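Local structure of galactose mutarotase related enzyme (Lactobacillus acidophilus, 3DCD) at residues 73-78 with 103-108. The protein is of uncertain function but probably binds a carbohydrate and may act as an isomerase of the aldose 1-epimerase type. Sequence-based numbering, arbitrary orientation.
Sequences HGFARN and KVYPFK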
loop_
_atom_site.group_PDB
_atom_site.type_symbol
_atom_site.label_atom_id
_atom_site.label_comp_id
_atom_site.label_asym_id
_atom_site.label_seq_id
_atom_site.Cartn_x
_atom_site.Cartn_y
_atom_site.Cartn_z
ATOM N N HIS A 73 -4.926 1.872 -9.754
ATOM C CA HIS A 73 -3.799 2.342 -8.916
ATOM C C HIS A 73 -2.889 3.414 -9.553
ATOM O O HIS A 73 -1.819 3.708 -9.031
ATOM C CB HIS A 73 -2.940 1.168 -8.423
ATOM C CG HIS A 73 -3.685 0.163 -7.597
ATOM N ND1 HIS A 73 -3.479 -1.201 -7.712
ATOM C CD2 HIS A 73 -4.609 0.321 -6.620
ATOM C CE1 HIS A 73 -4.258 -1.835 -6.850
ATOM N NE2 HIS A 73 -4.952 -0.935 -6.176
ATOM N N GLY A 74 -3.319 3.988 -10.675
ATOM C CA GLY A 74 -2.621 5.092 -11.317
ATOM C C GLY A 74 -1.340 4.719 -12.024
ATOM O O GLY A 74 -1.158 3.570 -12.461
ATOM N N PHE A 75 -0.449 5.697 -12.144
ATOM C CA PHE A 75 0.760 5.506 -12.954
ATOM C C PHE A 75 2.070 5.403 -12.170
ATOM O O PHE A 75 3.101 5.062 -12.761
ATOM C CB PHE A 75 0.886 6.596 -14.044
ATOM C CG PHE A 75 0.820 8.015 -13.513
ATOM C CD1 PHE A 75 1.846 8.530 -12.713
ATOM C CD2 PHE A 75 -0.275 8.836 -13.812
ATOM C CE1 PHE A 75 1.792 9.832 -12.212
ATOM C CE2 PHE A 75 -0.336 10.143 -13.318
ATOM C CZ PHE A 75 0.693 10.638 -12.509
ATOM N N ALA A 76 2.058 5.690 -10.865
ATOM C CA ALA A 76 3.328 5.731 -10.094
ATOM C C ALA A 76 4.172 4.457 -10.242
ATOM O O ALA A 76 5.394 4.522 -10.385
ATOM C CB ALA A 76 3.076 6.035 -8.602
ATOM N N ARG A 77 3.516 3.306 -10.218
ATOM C CA ARG A 77 4.235 2.037 -10.172
ATOM C C ARG A 77 4.962 1.684 -11.471
ATOM O O ARG A 77 5.827 0.807 -11.480
ATOM C CB ARG A 77 3.301 0.906 -9.734
ATOM C CG ARG A 77 2.281 0.476 -10.745
ATOM C CD ARG A 77 1.366 -0.521 -10.054
ATOM N NE ARG A 77 0.451 -1.175 -10.974
ATOM C CZ ARG A 77 -0.600 -0.579 -11.512
ATOM N NH1 ARG A 77 -0.861 0.697 -11.236
ATOM N NH2 ARG A 77 -1.384 -1.258 -12.333
ATOM N N ASN A 78 4.612 2.386 -12.549
ATOM C CA ASN A 78 5.230 2.210 -13.863
ATOM C C ASN A 78 6.171 3.351 -14.217
ATOM O O ASN A 78 6.719 3.386 -15.311
ATOM C CB ASN A 78 4.135 2.095 -14.930
ATOM C CG ASN A 78 3.288 0.858 -14.750
ATOM O OD1 ASN A 78 3.784 -0.163 -14.313
ATOM N ND2 ASN A 78 1.998 0.945 -15.096
ATOM N N LYS A 103 -1.119 13.680 -19.927
ATOM C CA LYS A 103 -2.101 13.138 -20.875
ATOM C C LYS A 103 -3.255 12.387 -20.201
ATOM O O LYS A 103 -4.378 12.350 -20.728
ATOM C CB LYS A 103 -1.408 12.180 -21.847
ATOM C CG LYS A 103 -0.535 12.849 -22.909
ATOM C CD LYS A 103 0.103 11.760 -23.756
ATOM C CE LYS A 103 0.918 12.315 -24.894
ATOM N NZ LYS A 103 1.654 11.199 -25.543
ATOM N N VAL A 104 -2.966 11.781 -19.055
ATOM C CA VAL A 104 -3.929 10.945 -18.336
ATOM C C VAL A 104 -4.338 11.583 -17.009
ATOM O O VAL A 104 -5.204 11.066 -16.304
ATOM C CB VAL A 104 -3.368 9.496 -18.074
ATOM C CG1 VAL A 104 -2.996 8.813 -19.381
ATOM C CG2 VAL A 104 -2.159 9.525 -17.139
ATOM N N TYR A 105 -3.703 12.707 -16.675
ATOM C CA TYR A 105 -3.868 13.320 -15.360
ATOM C C TYR A 105 -3.426 14.796 -15.450
ATOM O O TYR A 105 -2.223 15.099 -15.430
ATOM C CB TYR A 105 -3.063 12.526 -14.320
ATOM C CG TYR A 105 -3.303 12.977 -12.889
ATOM C CD1 TYR A 105 -4.536 12.763 -12.268
ATOM C CD2 TYR A 105 -2.296 13.625 -12.167
ATOM C CE1 TYR A 105 -4.769 13.196 -10.957
ATOM C CE2 TYR A 105 -2.521 14.067 -10.860
ATOM C CZ TYR A 105 -3.757 13.845 -10.264
ATOM O OH TYR A 105 -3.995 14.281 -8.966
ATOM N N PRO A 106 -4.400 15.723 -15.563
ATOM C CA PRO A 106 -4.116 17.098 -16.020
ATOM C C PRO A 106 -3.658 17.989 -14.867
ATOM O O PRO A 106 -4.231 19.061 -14.633
ATOM C CB PRO A 106 -5.471 17.569 -16.563
ATOM C CG PRO A 106 -6.474 16.830 -15.743
ATOM C CD PRO A 106 -5.833 15.538 -15.257
ATOM N N PHE A 107 -2.655 17.512 -14.134
ATOM C CA PHE A 107 -2.118 18.231 -12.992
ATOM C C PHE A 107 -0.607 18.226 -12.992
ATOM O O PHE A 107 0.036 17.266 -13.455
ATOM C CB PHE A 107 -2.642 17.637 -11.683
ATOM C CG PHE A 107 -4.126 17.752 -11.531
ATOM C CD1 PHE A 107 -4.708 18.962 -11.161
ATOM C CD2 PHE A 107 -4.948 16.659 -11.796
ATOM C CE1 PHE A 107 -6.085 19.072 -11.030
ATOM C CE2 PHE A 107 -6.329 16.765 -11.668
ATOM C CZ PHE A 107 -6.896 17.969 -11.269
ATOM N N LYS A 108 -0.045 19.316 -12.479
ATOM C CA LYS A 108 1.380 19.409 -12.248
ATOM C C LYS A 108 1.624 19.145 -10.768
ATOM O O LYS A 108 0.865 19.615 -9.924
ATOM C CB LYS A 108 1.887 20.794 -12.642
ATOM C CG LYS A 108 1.655 21.137 -14.113
ATOM C CD LYS A 108 2.260 22.499 -14.484
ATOM C CE LYS A 108 3.799 22.500 -14.476
ATOM N NZ LYS A 108 4.442 21.460 -15.343
#
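In the beta-sandwich fold of the galactose mutarotase family, a small hydrophobic contact joins the loop between strands 66-69 and 82-87 to segment 103-108, which runs on from helix 99-104; here Phe75 reaches Val104 and Tyr105. The two backbones stay well apart, Phe75 CA lying 9.0 Å from Val104 CA, and a long, flat phenylalanine suits this gap. Its first torsion (chi1 54°), which tucks CG over the backbone flanked by N and C, brings the ring against Val104 and Tyr105. Two adjacent ring carbons do the touching: CD2 meets the CG2 methyl of Val104 at 3.9 Å, approached obliquely, while the neighbouring CE2 meets Tyr105. Valine fits here because its short beta-branched side chain sets CG2 against the phenyl ring without a polar group that would need a partner. The carbonyl O of Val104 accepts a hydrogen bond from Tyr61 OH. Pro51 and Thr101 also touch Phe75.

Tyr105 is buried, its hydroxyl hydrogen-bonded to Ile137 O on strand 136-147, which lets a polar tip lie inside the protein. Phe107 CD2 stands 3.4 Å above the plane of the tyrosine ring, over its outer part. Pro106, between them in sequence, centres an inverse gamma turn, closed by Phe107 N to Tyr105 O at 2.8 Å. Across the contact, Tyr105 CB meets the Phe75 ring edge-on, 3.8 Å from Phe75 CE2.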